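Long-range contacts in Cel44C (Paenibacillus polymyxa, PDB 2YIH), which is the family 44 glycoside hydrolase module of a longer multidomain enzyme and probably cleaves internal beta-1,4-glucosidic bonds of xyloglucan and cellulose-type glucans: residues A113-A118 / W135-N140; G369-T374 / V450-S455. The protein carries 8 engineered substitutions. All coordinates share one frame; numbering follows the deposited sequence.

Contact 1 of 2, residues A113-A118 / W135-N140; sequences AGYVAA and WNQVVN. Engineered in segment 113-118: Ala118 (natural residue Lys).
The carbonyl oxygen of Asn136 is met from two neighbouring residues of strand 115-117: Val116 N donates to it at 2.9 Å, in the carbonyl plane, and Tyr115 CA approaches at 3.2 Å in a CA-H...O contact. Asn136 N returns a bond to Val116 O at 2.9 Å, so this pair is a hydrogen-bonded antiparallel one. A third bond, Val138 N to Gly114 O, is straight at the hydrogen (173°), although the donor stands 43° above the carbonyl plane. Of the side chains, Tyr115 follows the strand pairing and lies beside Gln137, its CE2 3.5 Å from Gln137 CG and the ring and amide planes 66° apart. Val116 instead reaches diagonally to Val138: CG1 meets CG2 at 3.6 Å, each methyl set anti to its own carbonyl carbon. The Trp135 indole puts its edge, at CE3, 3.5 Å from Val116 O. Asn136 lies against the engineered Ala118 and also touches Asn54 and Asn155; its side chain is about 6 Å from the bound calcium ion. Replacing Asn136 with alanine removes the amide group, which would probably open a gap beside Ala118 and take away the packing on Asn54 and Asn155 near the metal site. Three backbone hydrogen bonds thus join 113-118 to 135-140, and strand 135-139 bonds in turn to strand 156-158, whose Tyr156 belongs to the calcium site, linking this excursion from the barrel to the metal region.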
loop_
_atom_site.group_PDB
_atom_site.type_symbol
_atom_site.label_atom_id
_atom_site.label_comp_id
_atom_site.label_asym_id
_atom_site.label_seq_id
_atom_site.Cartn_x
_atom_site.Cartn_y
_atom_site.Cartn_z
ATOM N N ALA A 113 13.398 15.315 3.127
ATOM C CA ALA A 113 13.655 16.275 2.058
ATOM C C ALA A 113 14.496 17.447 2.551
ATOM O O ALA A 113 15.152 18.119 1.740
ATOM C CB ALA A 113 12.321 16.761 1.401
ATOM N N GLY A 114 14.449 17.697 3.863
ATOM C CA GLY A 114 15.476 18.453 4.575
ATOM C C GLY A 114 14.928 19.524 5.522
ATOM O O GLY A 114 15.663 20.025 6.399
ATOM N N TYR A 115 13.671 19.915 5.320
ATOM C CA TYR A 115 13.001 20.892 6.184
ATOM C C TYR A 115 11.566 20.493 6.502
ATOM O O TYR A 115 10.917 19.773 5.710
ATOM C CB TYR A 115 12.945 22.273 5.487
ATOM C CG TYR A 115 14.324 22.829 5.119
ATOM C CD1 TYR A 115 14.972 22.419 3.948
ATOM C CD2 TYR A 115 14.976 23.728 5.965
ATOM C CE1 TYR A 115 16.240 22.909 3.620
ATOM C CE2 TYR A 115 16.235 24.245 5.631
ATOM C CZ TYR A 115 16.875 23.783 4.501
ATOM O OH TYR A 115 18.089 24.346 4.120
ATOM N N VAL A 116 11.041 21.057 7.583
ATOM C CA VAL A 116 9.643 20.859 7.947
ATOM C C VAL A 116 8.992 22.211 8.280
ATOM O O VAL A 116 9.699 23.198 8.521
ATOM C CB VAL A 116 9.461 19.860 9.123
ATOM C CG1 VAL A 116 9.965 18.446 8.688
ATOM C CG2 VAL A 116 10.234 20.349 10.402
ATOM N N ALA A 117 7.663 22.249 8.220
ATOM C CA ALA A 117 6.924 23.514 8.439
ATOM C C ALA A 117 7.180 24.119 9.820
ATOM O O ALA A 117 6.931 23.474 10.863
ATOM C CB ALA A 117 5.443 23.284 8.269
ATOM N N ALA A 118 7.564 25.399 9.844
ATOM C CA ALA A 118 7.822 26.067 11.121
ATOM C C ALA A 118 6.551 26.629 11.728
ATOM O O ALA A 118 6.556 27.029 12.906
ATOM C CB ALA A 118 8.845 27.211 10.946
ATOM N N TRP A 135 10.447 27.740 7.694
ATOM C CA TRP A 135 10.975 26.369 7.700
ATOM C C TRP A 135 11.937 26.137 8.823
ATOM O O TRP A 135 12.727 27.021 9.160
ATOM C CB TRP A 135 11.676 26.011 6.376
ATOM C CG TRP A 135 10.800 26.209 5.170
ATOM C CD1 TRP A 135 10.836 27.262 4.281
ATOM C CD2 TRP A 135 9.725 25.358 4.743
ATOM N NE1 TRP A 135 9.878 27.088 3.302
ATOM C CE2 TRP A 135 9.168 25.936 3.578
ATOM C CE3 TRP A 135 9.199 24.148 5.221
ATOM C CZ2 TRP A 135 8.126 25.324 2.865
ATOM C CZ3 TRP A 135 8.142 23.565 4.551
ATOM C CH2 TRP A 135 7.600 24.151 3.391
ATOM N N ASN A 136 11.846 24.942 9.420
ATOM C CA ASN A 136 12.872 24.477 10.358
ATOM C C ASN A 136 13.667 23.377 9.686
ATOM O O ASN A 136 13.124 22.630 8.866
ATOM C CB ASN A 136 12.217 23.923 11.635
ATOM C CG ASN A 136 11.553 24.999 12.459
ATOM O OD1 ASN A 136 12.015 26.136 12.478
ATOM N ND2 ASN A 136 10.492 24.637 13.203
ATOM N N GLN A 137 14.946 23.274 10.042
ATOM C CA GLN A 137 15.835 22.276 9.435
ATOM C C GLN A 137 15.655 20.933 10.134
ATOM O O GLN A 137 15.575 20.862 11.371
ATOM C CB GLN A 137 17.293 22.711 9.583
ATOM C CG GLN A 137 17.647 23.945 8.858
ATOM C CD GLN A 137 19.144 24.259 8.977
ATOM O OE1 GLN A 137 19.987 23.345 9.119
ATOM N NE2 GLN A 137 19.476 25.542 8.941
ATOM N N VAL A 138 15.647 19.867 9.345
ATOM C CA VAL A 138 15.665 18.482 9.888
ATOM C C VAL A 138 17.108 18.040 10.208
ATOM O O VAL A 138 18.045 18.245 9.391
ATOM C CB VAL A 138 15.031 17.503 8.879
ATOM C CG1 VAL A 138 15.182 16.019 9.359
ATOM C CG2 VAL A 138 13.533 17.820 8.668
ATOM N N VAL A 139 17.308 17.499 11.412
ATOM C CA VAL A 139 18.599 16.894 11.779
ATOM C C VAL A 139 18.273 15.485 12.237
ATOM O O VAL A 139 17.373 15.297 13.066
ATOM C CB VAL A 139 19.247 17.715 12.945
ATOM C CG1 VAL A 139 20.486 17.029 13.514
ATOM C CG2 VAL A 139 19.580 19.173 12.429
ATOM N N ASN A 140 18.994 14.508 11.689
ATOM C CA ASN A 140 18.638 13.122 11.930
ATOM C C ASN A 140 18.997 12.681 13.320
ATOM O O ASN A 140 18.182 12.004 13.999
ATOM C CB ASN A 140 19.295 12.218 10.893
ATOM C CG ASN A 140 18.680 12.391 9.537
ATOM O OD1 ASN A 140 17.492 12.746 9.421
ATOM N ND2 ASN A 140 19.477 12.214 8.507
#

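Contact 2 of 2, residues G369-T374 / V450-S455; sequences GGIAMT and VVMNKS
Met452 reaches helix 367-382 by a strongly bent path: its CG sits between the backbone N and the carbonyl carbon (chi1 67°), and chi2, at -144°, is away from any staggered value. The bends bring the thioether alongside the helix, with SD 3.7 Å from Ile371 O and CE 3.7 Å from Thr374 CG2, and no hydrogen bond crosses the contact. Ile371 slides past Met452 in the opposite direction; its CG2 lies 3.9 Å from Met452 CG and 3.8 Å from Lys454 CG, and its CD1 touches Asn453 O at 3.5 Å. Ile371, Thr374 and Lys454 are each modelled in two conformers, so the spacings to their side chains hold for one of them, and the close approach of Thr374 CG2 to Val450 CG1 is doubtful as evidence of strain. Thr374 hides its polarity within the helix: in the conformer described, OG1 donates to Gly370 O at 2.7 Å, the same oxygen that accepts from Thr374 N, and the methyl meets the strand. The polar groups of Asn453 and of Lys454, just past the strand, likewise bond away from the helix. Lys454 NZ bonds to Ile430 O, and Asn453 OD1 accepts from Ser455 N at 2.8 Å in an Asx turn, while its ND2 bonds to Val505 O and Ser458 O. A helix of the TIM barrel is thus joined to the neighbouring, largely antiparallel beta domain by buried apolar packing.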
loop_
_atom_site.group_PDB
_atom_site.type_symbol
_atom_site.label_atom_id
_atom_site.label_comp_id
_atom_site.label_asym_id
_atom_site.label_seq_id
_atom_site.Cartn_x
_atom_site.Cartn_y
_atom_site.Cartn_z
ATOM N N GLY A 369 -14.678 -0.787 -9.928
ATOM C CA GLY A 369 -13.639 -0.537 -8.903
ATOM C C GLY A 369 -13.629 -1.621 -7.832
ATOM O O GLY A 369 -12.557 -2.022 -7.322
ATOM N N GLY A 370 -14.817 -2.095 -7.476
ATOM C CA GLY A 370 -14.945 -3.159 -6.479
ATOM C C GLY A 370 -14.336 -4.464 -6.988
ATOM O O GLY A 370 -13.601 -5.156 -6.281
ATOM N N ILE A 371 -14.684 -4.815 -8.215
ATOM C CA ILE A 371 -14.154 -6.051 -8.768
ATOM C C ILE A 371 -12.644 -5.977 -9.001
ATOM O O ILE A 371 -11.907 -6.936 -8.687
ATOM C CB ILE A 371 -14.916 -6.476 -10.027
ATOM C CG1 ILE A 371 -16.344 -6.842 -9.647
ATOM C CG2 ILE A 371 -14.220 -7.677 -10.713
ATOM C CD1 ILE A 371 -17.193 -7.192 -10.824
ATOM N N ALA A 372 -12.151 -4.851 -9.488
ATOM C CA ALA A 372 -10.694 -4.694 -9.623
ATOM C C ALA A 372 -9.997 -4.954 -8.285
ATOM O O ALA A 372 -9.036 -5.725 -8.229
ATOM C CB ALA A 372 -10.334 -3.302 -10.169
ATOM N N MET A 373 -10.532 -4.392 -7.196
ATOM C CA MET A 373 -9.895 -4.527 -5.901
ATOM C C MET A 373 -10.054 -5.904 -5.318
ATOM O O MET A 373 -9.173 -6.379 -4.606
ATOM C CB MET A 373 -10.436 -3.484 -4.916
ATOM C CG MET A 373 -9.833 -2.123 -5.126
ATOM S SD MET A 373 -8.053 -2.098 -4.766
ATOM C CE MET A 373 -7.960 -2.084 -2.969
ATOM N N THR A 374 -11.167 -6.573 -5.589
ATOM C CA THR A 374 -11.331 -7.925 -5.136
ATOM C C THR A 374 -10.278 -8.824 -5.802
ATOM O O THR A 374 -9.787 -9.776 -5.203
ATOM C CB THR A 374 -12.761 -8.375 -5.413
ATOM O OG1 THR A 374 -13.664 -7.421 -4.819
ATOM C CG2 THR A 374 -12.997 -9.738 -4.848
ATOM N N VAL A 450 -12.752 -16.769 -3.138
ATOM C CA VAL A 450 -13.294 -15.481 -3.645
ATOM C C VAL A 450 -13.281 -15.577 -5.163
ATOM O O VAL A 450 -12.248 -15.891 -5.775
ATOM C CB VAL A 450 -12.472 -14.257 -3.119
ATOM C CG1 VAL A 450 -12.864 -12.960 -3.906
ATOM C CG2 VAL A 450 -12.731 -14.045 -1.651
ATOM N N VAL A 451 -14.459 -15.448 -5.766
ATOM C CA VAL A 451 -14.603 -15.580 -7.212
ATOM C C VAL A 451 -15.350 -14.367 -7.790
ATOM O O VAL A 451 -16.230 -13.770 -7.135
ATOM C CB VAL A 451 -15.300 -16.921 -7.590
ATOM C CG1 VAL A 451 -16.731 -17.009 -7.013
ATOM C CG2 VAL A 451 -15.279 -17.136 -9.117
ATOM N N MET A 452 -14.975 -13.959 -8.984
ATOM C CA MET A 452 -15.641 -12.802 -9.579
ATOM C C MET A 452 -15.854 -12.953 -11.066
ATOM O O MET A 452 -15.043 -13.576 -11.752
ATOM C CB MET A 452 -14.870 -11.516 -9.266
ATOM C CG MET A 452 -13.487 -11.426 -9.935
ATOM S SD MET A 452 -12.254 -10.608 -8.898
ATOM C CE MET A 452 -11.954 -11.934 -7.696
ATOM N N ASN A 453 -16.947 -12.353 -11.557
ATOM C CA ASN A 453 -17.227 -12.251 -12.983
ATOM C C ASN A 453 -17.044 -10.808 -13.453
ATOM O O ASN A 453 -17.793 -9.904 -13.015
ATOM C CB ASN A 453 -18.682 -12.711 -13.230
ATOM C CG ASN A 453 -19.023 -12.817 -14.713
ATOM O OD1 ASN A 453 -18.314 -12.306 -15.570
ATOM N ND2 ASN A 453 -20.173 -13.416 -15.000
ATOM N N LYS A 454 -16.039 -10.608 -14.314
ATOM C CA LYS A 454 -15.671 -9.295 -14.857
ATOM C C LYS A 454 -16.464 -8.953 -16.125
ATOM O O LYS A 454 -16.369 -7.831 -16.651
ATOM C CB LYS A 454 -14.172 -9.262 -15.186
ATOM C CG LYS A 454 -13.254 -9.435 -13.963
ATOM C CD LYS A 454 -11.788 -9.525 -14.360
ATOM C CE LYS A 454 -11.396 -10.949 -14.708
ATOM N NZ LYS A 454 -10.011 -11.003 -15.230
ATOM N N SER A 455 -17.214 -9.925 -16.651
ATOM C CA SER A 455 -18.050 -9.637 -17.832
ATOM C C SER A 455 -19.112 -8.606 -17.494
ATOM O O SER A 455 -19.758 -8.675 -16.442
ATOM C CB SER A 455 -18.756 -10.882 -18.365
ATOM O OG SER A 455 -19.617 -10.503 -19.463
#

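Overall arrangement
Contacts 1 and 2 sit on opposite sides of the chain's centre, with their own centres 44 Å apart and their nearest atoms about 28 Å apart, so neither touches the other. They also follow one another along the chain. Contact 1 is a strand pairing in the excursion after barrel strand 105-110, and lies by the calcium site: its Asn136 side chain comes about 5 Å from that of Glu56, a ligand of the calcium ion. Contact 2 is instead a helix-on-sheet interface between the barrel and the beta domain, away from the metal and the glycan. Neither includes residues of the glycan pocket, such as Glu187, Glu288 and Trp326.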